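Local coordinates for putative electron transport related protein (Corynebacterium diphtheriae, PDB 4PQ1) that probably acts as a thioredoxin-like thiol-disulfide oxidoreductase of the DsbF type, exchanging electrons with other proteins through a CxxC disulfide, at residues Gly53-Pro58 and Asn83-Ser88; Lys76-Gly81 and Thr102-Tyr107; Ala122-Thr127 and Val140-Val145; Glu30-Asp35 and Ile91-Val96. One frame throughout, in Å; residues are numbered along the deposited sequence.

The four contacts join parts of a thioredoxin-like fold, and two of them reach the end that carries the Cys56-Cys59 disulfide, probably the active site. Contact 1 holds the loop that carries Cys56 against the loop after strand 77-83. Contact 3, its centre about 13 Å from that of contact 1, brings the cis-proline loop to the same site, where Pro126 CD lies 3.8 Å from Pro58 CB. Contact 2 pairs strand 77-83 with the edge strand 105-107, its centre about 16 Å from those of both contact 1 and contact 3. Contact 4, centred about 11 Å from contacts 1 and 2, packs helix 89-98, which links those two strands, against residues 30-35.

Contact 1 of 4, residues Gly53-Pro58 and Asn83-Ser88; sequences GQWCAP and NVRDYS
Gln54 and Asp86 make the main polar junction, a two-point grip on one carboxylate. The backbone N of Gln54 donates to Asp86 OD2 at 2.9 Å and its side-chain NE2 to Asp86 OD1 at 3.0 Å, both on the syn lone pairs. Gln54 CG sits between backbone N and carbonyl carbon (chi1 58°) and the chain bends again at chi2, torsions that bring NE2 to OD1. From the carboxylate's other flank Asn83 ND2 reaches the anti lone pair of Asp86 OD2 at 2.8 Å, so this oxygen takes two bonds and the buried acid is fixed in rotation. A further bond, indole NE1 of Trp55 to Val84 O at 3.0 Å, lies in both the ring plane and the carbonyl plane and sets the edge of the indole against the loop. Nonpolar packing is lighter: Arg85 CB approaches Trp55 CZ2 at 3.6 Å, while its guanidinium bonds Ala122 O, a contact modelled doubtfully short. One indole face carries Cys56 CB, 3.4 Å above the ring plane. A type I turn from Gly53 leads to Cys56, the N-cap of helix 57-61. This is the active-site loop of a thioredoxin-like fold, with a tryptophan directly before the CxxC disulfide.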
loop_
_atom_site.group_PDB
_atom_site.type_symbol
_atom_site.label_atom_id
_atom_site.label_comp_id
_atom_site.label_asym_id
_atom_site.label_seq_id
_atom_site.Cartn_x
_atom_site.Cartn_y
_atom_site.Cartn_z
ATOM N N GLY A 53 -7.202 7.860 1.166
ATOM C CA GLY A 53 -8.228 8.451 2.015
ATOM C C GLY A 53 -9.397 8.723 1.092
ATOM O O GLY A 53 -9.179 9.027 -0.081
ATOM N N GLN A 54 -10.626 8.598 1.584
ATOM C CA GLN A 54 -11.800 8.855 0.742
ATOM C C GLN A 54 -11.890 10.318 0.308
ATOM O O GLN A 54 -12.576 10.633 -0.659
ATOM C CB GLN A 54 -13.087 8.429 1.458
ATOM C CG GLN A 54 -13.327 9.103 2.794
ATOM C CD GLN A 54 -13.890 10.502 2.652
ATOM O OE1 GLN A 54 -14.848 10.727 1.907
ATOM N NE2 GLN A 54 -13.282 11.456 3.352
ATOM N N TRP A 55 -11.190 11.198 1.021
ATOM C CA TRP A 55 -11.188 12.639 0.755
ATOM C C TRP A 55 -10.320 12.987 -0.449
ATOM O O TRP A 55 -10.219 14.143 -0.864
ATOM C CB TRP A 55 -10.680 13.391 1.992
ATOM C CG TRP A 55 -9.414 12.774 2.489
ATOM C CD1 TRP A 55 -9.282 11.846 3.491
ATOM C CD2 TRP A 55 -8.101 12.995 1.970
ATOM N NE1 TRP A 55 -7.961 11.502 3.641
ATOM C CE2 TRP A 55 -7.218 12.186 2.711
ATOM C CE3 TRP A 55 -7.583 13.804 0.954
ATOM C CZ2 TRP A 55 -5.851 12.156 2.457
ATOM C CZ3 TRP A 55 -6.230 13.776 0.713
ATOM C CH2 TRP A 55 -5.377 12.957 1.456
ATOM N N CYS A 56 -9.697 11.956 -1.002
ATOM C CA CYS A 56 -8.600 12.085 -1.940
ATOM C C CYS A 56 -9.032 11.671 -3.341
ATOM O O CYS A 56 -9.307 10.500 -3.589
ATOM C CB CYS A 56 -7.434 11.241 -1.424
ATOM S SG CYS A 56 -6.224 10.703 -2.601
ATOM N N ALA A 57 -9.113 12.634 -4.254
ATOM C CA ALA A 57 -9.707 12.377 -5.562
ATOM C C ALA A 57 -8.904 11.344 -6.375
ATOM O O ALA A 57 -9.499 10.413 -6.923
ATOM C CB ALA A 57 -9.871 13.681 -6.348
ATOM N N PRO A 58 -7.568 11.484 -6.457
ATOM C CA PRO A 58 -6.828 10.396 -7.120
ATOM C C PRO A 58 -7.061 9.025 -6.494
ATOM O O PRO A 58 -7.159 8.038 -7.222
ATOM C CB PRO A 58 -5.382 10.822 -6.960
ATOM C CG PRO A 58 -5.449 12.292 -6.965
ATOM C CD PRO A 58 -6.678 12.621 -6.169
ATOM N N ASN A 83 -5.169 3.748 5.353
ATOM C CA ASN A 83 -6.106 4.868 5.324
ATOM C C ASN A 83 -5.564 6.012 6.170
ATOM O O ASN A 83 -5.429 5.879 7.396
ATOM C CB ASN A 83 -7.477 4.376 5.803
ATOM C CG ASN A 83 -8.519 5.484 5.919
ATOM O OD1 ASN A 83 -9.101 5.667 6.981
ATOM N ND2 ASN A 83 -8.755 6.219 4.838
ATOM N N VAL A 84 -5.182 7.114 5.520
ATOM C CA VAL A 84 -4.602 8.234 6.259
ATOM C C VAL A 84 -5.517 9.477 6.184
ATOM O O VAL A 84 -6.286 9.628 5.239
ATOM C CB VAL A 84 -3.178 8.585 5.745
ATOM C CG1 VAL A 84 -2.266 7.329 5.769
ATOM C CG2 VAL A 84 -3.225 9.182 4.343
ATOM N N ARG A 85 -5.443 10.331 7.203
ATOM C CA ARG A 85 -6.107 11.641 7.191
ATOM C C ARG A 85 -7.622 11.540 7.064
ATOM O O ARG A 85 -8.300 12.511 6.739
ATOM C CB ARG A 85 -5.559 12.513 6.062
ATOM C CG ARG A 85 -4.431 13.422 6.478
ATOM C CD ARG A 85 -3.591 13.888 5.290
ATOM N NE ARG A 85 -2.197 13.623 5.588
ATOM C CZ ARG A 85 -1.221 13.492 4.700
ATOM N NH1 ARG A 85 -1.447 13.617 3.397
ATOM N NH2 ARG A 85 0.001 13.236 5.143
ATOM N N ASP A 86 -8.144 10.352 7.328
ATOM C CA ASP A 86 -9.569 10.169 7.497
ATOM C C ASP A 86 -9.847 10.109 8.991
ATOM O O ASP A 86 -9.841 9.036 9.601
ATOM C CB ASP A 86 -10.050 8.913 6.774
ATOM C CG ASP A 86 -10.675 9.230 5.433
ATOM O OD1 ASP A 86 -11.430 10.221 5.366
ATOM O OD2 ASP A 86 -10.421 8.492 4.454
ATOM N N TYR A 87 -10.057 11.284 9.576
ATOM C CA TYR A 87 -10.219 11.413 11.020
ATOM C C TYR A 87 -11.593 10.966 11.468
ATOM O O TYR A 87 -11.815 10.685 12.645
ATOM C CB TYR A 87 -9.953 12.850 11.451
ATOM C CG TYR A 87 -8.587 13.309 11.026
ATOM C CD1 TYR A 87 -7.440 12.679 11.504
ATOM C CD2 TYR A 87 -8.433 14.352 10.123
ATOM C CE1 TYR A 87 -6.167 13.084 11.092
ATOM C CE2 TYR A 87 -7.169 14.767 9.712
ATOM C CZ TYR A 87 -6.043 14.133 10.205
ATOM O OH TYR A 87 -4.794 14.547 9.805
ATOM N N SER A 88 -12.517 10.884 10.526
ATOM C CA SER A 88 -13.795 10.273 10.826
ATOM C C SER A 88 -13.785 8.918 10.163
ATOM O O SER A 88 -13.835 8.810 8.932
ATOM C CB SER A 88 -14.973 11.142 10.348
ATOM O OG SER A 88 -15.164 12.242 11.227
#

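Contact 2 of 4, residues Lys76-Gly81 and Thr102-Tyr107; sequences KGTVVG and TYPSIY
Val79 CG1 stands anti to the backbone N (chi1 176°), and Tyr103 CG lies between its own N and carbonyl carbon (chi1 58°); together these torsions lay the phenol ring over the valine methyl. The CH-pi contact is close to face-on: CG1 of Val79 is 3.6 Å from the Tyr103 ring centroid and 17° off its normal. Beyond the tyrosine, the Pro104 ring is set against the backbone, its CD 3.5 Å from Val79 O. Parallel pairing then begins at Gly81, flanked by two bonds to the edge strand. Gly81 N donates to Pro104 O at 2.9 Å, almost straight, and Ile106 N donates to Gly81 O at 2.7 Å. Ser105 bridges Gly81 in register, and its OG comes within 3.3 Å of Gly81 CA before bonding to Trp52 on the neighbouring strand. On the other face Val80 CG1 and Ile106 CG1 meet more loosely at 4.4 Å, beside Val37. Strands 77-83 and 105-107 are the two ends of a beta-alpha-beta crossover through helix 89-98. The chemistry implies that two backbone hydrogen bonds fix the register, while the Val79-Tyr103 packing, with Tyr103 also resting on Leu66 of helix 63-73, makes the contact before the pairing starts.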
loop_
_atom_site.group_PDB
_atom_site.type_symbol
_atom_site.label_atom_id
_atom_site.label_comp_id
_atom_site.label_asym_id
_atom_site.label_seq_id
_atom_site.Cartn_x
_atom_site.Cartn_y
_atom_site.Cartn_z
ATOM N N LYS A 76 -1.727 -15.745 -4.038
ATOM C CA LYS A 76 -0.320 -15.384 -3.995
ATOM C C LYS A 76 -0.031 -14.131 -3.182
ATOM O O LYS A 76 1.127 -13.838 -2.877
ATOM C CB LYS A 76 0.184 -15.203 -5.420
ATOM C CG LYS A 76 -0.070 -16.425 -6.290
ATOM C CD LYS A 76 0.499 -17.682 -5.634
ATOM C CE LYS A 76 0.722 -18.798 -6.649
ATOM N NZ LYS A 76 -0.551 -19.207 -7.297
ATOM N N GLY A 77 -1.079 -13.384 -2.835
ATOM C CA GLY A 77 -0.903 -12.172 -2.055
ATOM C C GLY A 77 -2.157 -11.359 -1.813
ATOM O O GLY A 77 -3.269 -11.887 -1.828
ATOM N N THR A 78 -1.968 -10.060 -1.598
ATOM C CA THR A 78 -3.040 -9.189 -1.136
ATOM C C THR A 78 -2.668 -7.721 -1.298
ATOM O O THR A 78 -1.488 -7.361 -1.283
ATOM C CB THR A 78 -3.371 -9.444 0.356
ATOM O OG1 THR A 78 -4.592 -8.783 0.703
ATOM C CG2 THR A 78 -2.268 -8.893 1.258
ATOM N N VAL A 79 -3.679 -6.871 -1.456
ATOM C CA VAL A 79 -3.492 -5.439 -1.267
ATOM C C VAL A 79 -3.772 -5.147 0.203
ATOM O O VAL A 79 -4.622 -5.792 0.814
ATOM C CB VAL A 79 -4.423 -4.601 -2.181
ATOM C CG1 VAL A 79 -4.269 -3.107 -1.898
ATOM C CG2 VAL A 79 -4.131 -4.899 -3.662
ATOM N N VAL A 80 -3.022 -4.221 0.784
ATOM C CA VAL A 80 -3.329 -3.703 2.119
ATOM C C VAL A 80 -3.355 -2.188 2.101
ATOM O O VAL A 80 -2.356 -1.548 1.796
ATOM C CB VAL A 80 -2.312 -4.157 3.168
ATOM C CG1 VAL A 80 -2.619 -3.472 4.500
ATOM C CG2 VAL A 80 -2.357 -5.660 3.310
ATOM N N GLY A 81 -4.506 -1.603 2.409
ATOM C CA GLY A 81 -4.625 -0.164 2.358
ATOM C C GLY A 81 -4.111 0.448 3.632
ATOM O O GLY A 81 -4.160 -0.158 4.709
ATOM N N THR A 102 -12.671 -5.162 -1.184
ATOM C CA THR A 102 -12.709 -6.326 -0.315
ATOM C C THR A 102 -11.397 -6.593 0.400
ATOM O O THR A 102 -11.298 -7.561 1.156
ATOM C CB THR A 102 -13.096 -7.590 -1.089
ATOM O OG1 THR A 102 -12.071 -7.904 -2.033
ATOM C CG2 THR A 102 -14.398 -7.369 -1.831
ATOM N N TYR A 103 -10.396 -5.737 0.184
ATOM C CA TYR A 103 -9.116 -5.908 0.874
ATOM C C TYR A 103 -9.007 -5.050 2.142
ATOM O O TYR A 103 -9.661 -4.000 2.251
ATOM C CB TYR A 103 -7.957 -5.620 -0.082
ATOM C CG TYR A 103 -7.923 -4.252 -0.719
ATOM C CD1 TYR A 103 -7.363 -3.164 -0.053
ATOM C CD2 TYR A 103 -8.399 -4.056 -2.008
ATOM C CE1 TYR A 103 -7.304 -1.909 -0.647
ATOM C CE2 TYR A 103 -8.342 -2.808 -2.610
ATOM C CZ TYR A 103 -7.791 -1.743 -1.925
ATOM O OH TYR A 103 -7.728 -0.505 -2.510
ATOM N N PRO A 104 -8.187 -5.498 3.113
ATOM C CA PRO A 104 -8.157 -4.810 4.407
ATOM C C PRO A 104 -7.382 -3.504 4.349
ATOM O O PRO A 104 -6.532 -3.332 3.464
ATOM C CB PRO A 104 -7.448 -5.812 5.311
ATOM C CG PRO A 104 -6.488 -6.494 4.398
ATOM C CD PRO A 104 -7.153 -6.552 3.040
ATOM N N SER A 105 -7.691 -2.592 5.268
ATOM C CA SER A 105 -6.941 -1.352 5.411
ATOM C C SER A 105 -6.539 -1.167 6.860
ATOM O O SER A 105 -7.306 -1.475 7.768
ATOM C CB SER A 105 -7.755 -0.134 4.945
ATOM O OG SER A 105 -7.716 0.030 3.536
ATOM N N ILE A 106 -5.325 -0.679 7.072
ATOM C CA ILE A 106 -4.945 -0.201 8.386
ATOM C C ILE A 106 -5.491 1.206 8.579
ATOM O O ILE A 106 -5.277 2.083 7.737
ATOM C CB ILE A 106 -3.426 -0.205 8.566
ATOM C CG1 ILE A 106 -2.905 -1.641 8.487
ATOM C CG2 ILE A 106 -3.049 0.463 9.875
ATOM C CD1 ILE A 106 -1.438 -1.739 8.722
ATOM N N TYR A 107 -6.210 1.429 9.674
ATOM C CA TYR A 107 -6.708 2.771 9.958
ATOM C C TYR A 107 -5.646 3.605 10.664
ATOM O O TYR A 107 -5.367 3.414 11.849
ATOM C CB TYR A 107 -7.993 2.706 10.788
ATOM C CG TYR A 107 -8.607 4.060 11.041
ATOM C CD1 TYR A 107 -9.145 4.801 9.999
ATOM C CD2 TYR A 107 -8.647 4.601 12.325
ATOM C CE1 TYR A 107 -9.707 6.047 10.228
ATOM C CE2 TYR A 107 -9.197 5.831 12.557
ATOM C CZ TYR A 107 -9.727 6.552 11.506
ATOM O OH TYR A 107 -10.281 7.787 11.736
#

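Contact 3 of 4, residues Ala122-Thr127 and Val140-Val145; sequences ASVVPT and VFLREV
Across this contact the puckered pyrrolidine ring of Pro126 turns its CG toward the backbone of Glu144, at 3.9 Å from CA, and the ring itself packs on Pro58 and Cys59 of helix 57-61. The flat group here, the guanidinium of Arg143, has the edge atom CD1 of Phe141 over the rim of one face, 3.7 Å above the plane. Its NH1 also bonds back to Glu144 O at 3.0 Å, with the acceptor tilted 24° from the guanidinium plane; NE forms a salt bridge with Glu13, and NH1 a further one with Asp149. Beyond these groups, the two segments meet by aliphatic packing. Val124 directs CG1, anti to its backbone N (chi1 -178°), onto Leu142, 4.0 Å from CB. Thr127 and Leu142 run side by side in the same direction, the leucine CD2 4.0 Å from Thr127 OG1. That hydroxyl donates to Val124 O at 2.8 Å, from well above the carbonyl plane, tying together the two ends of the Val124-Thr127 bend. A further weak polar touch is a CA-H...O contact of Thr127 CA with Phe141 O at 3.3 Å. The peptide bond before Pro126 is cis, and this proline lies beside the CxxC helix, as the cis-proline does throughout the thioredoxin family. The chemistry implies that the cis-proline loop is shaped by its own threonine-carbonyl bond; within these two segments the contact is mostly nonpolar, the backbone pairing of Phe141 with Thr128 follows directly, and Glu144 shares a hydrogen bond with Ser61.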
loop_
_atom_site.group_PDB
_atom_site.type_symbol
_atom_site.label_atom_id
_atom_site.label_comp_id
_atom_site.label_asym_id
_atom_site.label_seq_id
_atom_site.Cartn_x
_atom_site.Cartn_y
_atom_site.Cartn_z
ATOM N N ALA A 122 5.146 11.294 3.877
ATOM C CA ALA A 122 3.759 11.295 4.379
ATOM C C ALA A 122 2.896 12.303 3.637
ATOM O O ALA A 122 1.659 12.254 3.699
ATOM C CB ALA A 122 3.714 11.587 5.894
ATOM N N SER A 123 3.546 13.225 2.942
ATOM C CA SER A 123 2.839 14.219 2.150
ATOM C C SER A 123 2.159 13.625 0.912
ATOM O O SER A 123 1.247 14.221 0.365
ATOM C CB SER A 123 3.811 15.299 1.710
ATOM O OG SER A 123 4.869 14.692 0.990
ATOM N N VAL A 124 2.616 12.464 0.455
ATOM C CA VAL A 124 2.187 11.957 -0.842
ATOM C C VAL A 124 1.093 10.911 -0.710
ATOM O O VAL A 124 1.333 9.808 -0.241
ATOM C CB VAL A 124 3.372 11.361 -1.628
ATOM C CG1 VAL A 124 2.930 10.869 -3.020
ATOM C CG2 VAL A 124 4.510 12.392 -1.742
ATOM N N VAL A 125 -0.118 11.277 -1.124
ATOM C CA VAL A 125 -1.254 10.364 -1.137
ATOM C C VAL A 125 -1.992 10.573 -2.454
ATOM O O VAL A 125 -2.359 11.697 -2.776
ATOM C CB VAL A 125 -2.224 10.600 0.051
ATOM C CG1 VAL A 125 -3.400 9.637 -0.022
ATOM C CG2 VAL A 125 -1.513 10.424 1.353
ATOM N N PRO A 126 -2.205 9.491 -3.220
ATOM C CA PRO A 126 -1.844 8.127 -2.829
ATOM C C PRO A 126 -0.356 7.802 -3.043
ATOM O O PRO A 126 0.344 8.512 -3.768
ATOM C CB PRO A 126 -2.727 7.279 -3.737
ATOM C CG PRO A 126 -2.808 8.082 -4.995
ATOM C CD PRO A 126 -2.792 9.529 -4.572
ATOM N N THR A 127 0.107 6.771 -2.348
ATOM C CA THR A 127 1.418 6.148 -2.561
ATOM C C THR A 127 1.166 4.659 -2.627
ATOM O O THR A 127 0.355 4.124 -1.854
ATOM C CB THR A 127 2.432 6.460 -1.433
ATOM O OG1 THR A 127 2.841 7.832 -1.519
ATOM C CG2 THR A 127 3.718 5.523 -1.511
ATOM N N VAL A 140 8.238 1.614 -5.638
ATOM C CA VAL A 140 7.480 2.635 -4.927
ATOM C C VAL A 140 6.923 3.660 -5.906
ATOM O O VAL A 140 7.663 4.232 -6.705
ATOM C CB VAL A 140 8.334 3.357 -3.869
ATOM C CG1 VAL A 140 7.494 4.449 -3.154
ATOM C CG2 VAL A 140 8.933 2.339 -2.883
ATOM N N PHE A 141 5.617 3.881 -5.843
ATOM C CA PHE A 141 4.943 4.818 -6.736
ATOM C C PHE A 141 4.451 6.032 -5.966
ATOM O O PHE A 141 3.580 5.903 -5.100
ATOM C CB PHE A 141 3.760 4.146 -7.441
ATOM C CG PHE A 141 4.156 3.063 -8.413
ATOM C CD1 PHE A 141 4.510 3.380 -9.713
ATOM C CD2 PHE A 141 4.148 1.725 -8.030
ATOM C CE1 PHE A 141 4.874 2.384 -10.610
ATOM C CE2 PHE A 141 4.509 0.734 -8.921
ATOM C CZ PHE A 141 4.874 1.060 -10.217
ATOM N N LEU A 142 5.012 7.202 -6.274
ATOM C CA LEU A 142 4.625 8.448 -5.612
ATOM C C LEU A 142 3.612 9.189 -6.485
ATOM O O LEU A 142 3.752 10.373 -6.789
ATOM C CB LEU A 142 5.851 9.322 -5.339
ATOM C CG LEU A 142 6.954 8.606 -4.540
ATOM C CD1 LEU A 142 8.194 9.483 -4.412
ATOM C CD2 LEU A 142 6.446 8.148 -3.164
ATOM N N ARG A 143 2.587 8.454 -6.882
ATOM C CA ARG A 143 1.619 8.926 -7.827
ATOM C C ARG A 143 0.509 7.911 -7.840
ATOM O O ARG A 143 0.688 6.800 -7.350
ATOM C CB ARG A 143 2.221 9.101 -9.223
ATOM C CG ARG A 143 2.835 7.839 -9.807
ATOM C CD ARG A 143 2.981 7.978 -11.315
ATOM N NE ARG A 143 3.666 6.855 -11.945
ATOM C CZ ARG A 143 3.055 5.815 -12.497
ATOM N NH1 ARG A 143 1.733 5.742 -12.495
ATOM N NH2 ARG A 143 3.765 4.844 -13.059
ATOM N N GLU A 144 -0.653 8.335 -8.334
ATOM C CA GLU A 144 -1.716 7.424 -8.699
ATOM C C GLU A 144 -1.168 6.349 -9.657
ATOM O O GLU A 144 -0.319 6.646 -10.513
ATOM C CB GLU A 144 -2.858 8.210 -9.354
ATOM C CG GLU A 144 -4.058 7.372 -9.729
ATOM C CD GLU A 144 -5.232 8.212 -10.252
ATOM O OE1 GLU A 144 -6.245 7.590 -10.656
ATOM O OE2 GLU A 144 -5.132 9.472 -10.270
ATOM N N VAL A 145 -1.636 5.112 -9.508
ATOM C CA VAL A 145 -1.213 4.024 -10.385
ATOM C C VAL A 145 -2.406 3.402 -11.099
ATOM O O VAL A 145 -3.526 3.471 -10.598
ATOM C CB VAL A 145 -0.487 2.900 -9.614
ATOM C CG1 VAL A 145 0.910 3.331 -9.223
ATOM C CG2 VAL A 145 -1.295 2.463 -8.386
#

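Contact 4 of 4, residues Glu30-Asp35 and Ile91-Val96; sequences EGLTSD and IAQDFV
Gln93 NE2 donates to Leu32 O at 3.0 Å, the one hydrogen bond between residues 30-35 and 91-96. It is nearly straight (160° at the hydrogen), approaches almost along the C=O axis and lies within 6° of the amide plane, so the flat amide meets the carbonyl in its own plane. The glutamine chain reaches it by running extended beyond CG, and its CG also lies 3.3 Å from Leu32 O. Leu32 supplies most of the nonpolar contact. With CG anti to the backbone N (chi1 178°), its isobutyl group enters the helix surface between successive turns. One branch, CD1, meets Ala92 CB at 3.6 Å and Gln93 CG at 3.7 Å; the other, CD2, passes Val96 CG2 at 3.9 Å, the two chains sliding past each other in opposite directions. At the solvent side, Thr33 CG2 and Val96 CG1 reach toward each other tip to tip at 4.2 Å. Leu32 is buried, while Thr33 is exposed. Lys89, near the start of the same helix, adds a salt bridge to Glu30 and a hydrogen bond to Gly31 O, extending the attachment toward the helix N-terminus. Residues 30-35 form the turn between strands 28-30 and 36-38, a small hairpin joined to edge strand 105-107 by backbone hydrogen bonds of Glu30 with Tyr107 and Leu32 with Ser105. The Leu32 side chain also touches Asn83 of strand 77-83 and Trp52 of strand 46-52, and packs between strand 105-107 and helix 89-98.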
loop_
_atom_site.group_PDB
_atom_site.type_symbol
_atom_site.label_atom_id
_atom_site.label_comp_id
_atom_site.label_asym_id
_atom_site.label_seq_id
_atom_site.Cartn_x
_atom_site.Cartn_y
_atom_site.Cartn_z
ATOM N N GLU A 30 -4.738 -0.961 13.909
ATOM C CA GLU A 30 -6.196 -1.031 13.935
ATOM C C GLU A 30 -6.707 -1.130 12.498
ATOM O O GLU A 30 -6.289 -0.367 11.625
ATOM C CB GLU A 30 -6.799 0.194 14.650
ATOM C CG GLU A 30 -8.326 0.200 14.678
ATOM C CD GLU A 30 -8.939 1.541 15.105
ATOM O OE1 GLU A 30 -8.278 2.297 15.848
ATOM O OE2 GLU A 30 -10.093 1.834 14.700
ATOM N N GLY A 31 -7.605 -2.070 12.241
ATOM C CA GLY A 31 -8.159 -2.194 10.909
ATOM C C GLY A 31 -9.271 -1.192 10.671
ATOM O O GLY A 31 -9.791 -0.593 11.608
ATOM N N LEU A 32 -9.632 -1.004 9.410
ATOM C CA LEU A 32 -10.708 -0.087 9.056
ATOM C C LEU A 32 -12.034 -0.820 9.085
ATOM O O LEU A 32 -13.070 -0.246 9.414
ATOM C CB LEU A 32 -10.460 0.520 7.676
ATOM C CG LEU A 32 -11.509 1.474 7.110
ATOM C CD1 LEU A 32 -11.574 2.750 7.937
ATOM C CD2 LEU A 32 -11.160 1.761 5.649
ATOM N N THR A 33 -11.993 -2.101 8.743
ATOM C CA THR A 33 -13.186 -2.941 8.766
ATOM C C THR A 33 -12.934 -4.232 9.536
ATOM O O THR A 33 -13.636 -5.220 9.351
ATOM C CB THR A 33 -13.666 -3.277 7.345
ATOM O OG1 THR A 33 -12.582 -3.849 6.599
ATOM C CG2 THR A 33 -14.185 -2.012 6.633
ATOM N N SER A 34 -11.921 -4.208 10.398
ATOM C CA SER A 34 -11.579 -5.347 11.243
ATOM C C SER A 34 -10.839 -4.873 12.486
ATOM O O SER A 34 -10.351 -3.747 12.532
ATOM C CB SER A 34 -10.724 -6.356 10.473
ATOM O OG SER A 34 -10.354 -7.445 11.300
ATOM N N ASP A 35 -10.754 -5.734 13.494
ATOM C CA ASP A 35 -10.041 -5.401 14.723
ATOM C C ASP A 35 -8.586 -5.005 14.452
ATOM O O ASP A 35 -8.190 -3.863 14.697
ATOM C CB ASP A 35 -10.086 -6.575 15.706
ATOM C CG ASP A 35 -11.415 -6.675 16.443
ATOM O OD1 ASP A 35 -12.137 -5.657 16.518
ATOM O OD2 ASP A 35 -11.735 -7.771 16.954
ATOM N N ILE A 91 -16.772 7.346 7.540
ATOM C CA ILE A 91 -16.917 7.677 6.132
ATOM C C ILE A 91 -15.895 6.883 5.303
ATOM O O ILE A 91 -16.167 6.497 4.159
ATOM C CB ILE A 91 -16.785 9.202 5.925
ATOM C CG1 ILE A 91 -17.219 9.624 4.522
ATOM C CG2 ILE A 91 -15.400 9.674 6.263
ATOM C CD1 ILE A 91 -17.328 11.136 4.372
ATOM N N ALA A 92 -14.740 6.583 5.898
ATOM C CA ALA A 92 -13.765 5.721 5.245
ATOM C C ALA A 92 -14.343 4.316 5.098
ATOM O O ALA A 92 -14.252 3.714 4.033
ATOM C CB ALA A 92 -12.461 5.704 6.025
ATOM N N GLN A 93 -14.954 3.796 6.157
ATOM C CA GLN A 93 -15.620 2.498 6.075
ATOM C C GLN A 93 -16.748 2.486 5.046
ATOM O O GLN A 93 -16.929 1.499 4.325
ATOM C CB GLN A 93 -16.181 2.100 7.425
ATOM C CG GLN A 93 -15.186 2.129 8.533
ATOM C CD GLN A 93 -15.865 2.035 9.869
ATOM O OE1 GLN A 93 -16.896 2.681 10.104
ATOM N NE2 GLN A 93 -15.307 1.218 10.757
ATOM N N ASP A 94 -17.507 3.579 4.987
ATOM C CA ASP A 94 -18.596 3.706 4.025
ATOM C C ASP A 94 -18.064 3.621 2.603
ATOM O O ASP A 94 -18.662 2.984 1.742
ATOM C CB ASP A 94 -19.342 5.033 4.224
ATOM C CG ASP A 94 -20.343 4.989 5.383
ATOM O OD1 ASP A 94 -20.810 3.890 5.736
ATOM O OD2 ASP A 94 -20.670 6.063 5.943
ATOM N N PHE A 95 -16.940 4.288 2.359
ATOM C CA PHE A 95 -16.282 4.231 1.054
ATOM C C PHE A 95 -15.917 2.809 0.646
ATOM O O PHE A 95 -15.975 2.463 -0.532
ATOM C CB PHE A 95 -15.024 5.101 1.049
ATOM C CG PHE A 95 -14.285 5.077 -0.253
ATOM C CD1 PHE A 95 -14.662 5.919 -1.290
ATOM C CD2 PHE A 95 -13.208 4.211 -0.446
ATOM C CE1 PHE A 95 -13.992 5.902 -2.496
ATOM C CE2 PHE A 95 -12.526 4.187 -1.657
ATOM C CZ PHE A 95 -12.922 5.039 -2.685
ATOM N N VAL A 96 -15.537 1.981 1.611
ATOM C CA VAL A 96 -15.047 0.639 1.289
ATOM C C VAL A 96 -16.205 -0.286 0.905
ATOM O O VAL A 96 -16.097 -1.090 -0.027
ATOM C CB VAL A 96 -14.230 0.039 2.467
ATOM C CG1 VAL A 96 -14.367 -1.464 2.520
ATOM C CG2 VAL A 96 -12.760 0.446 2.350
#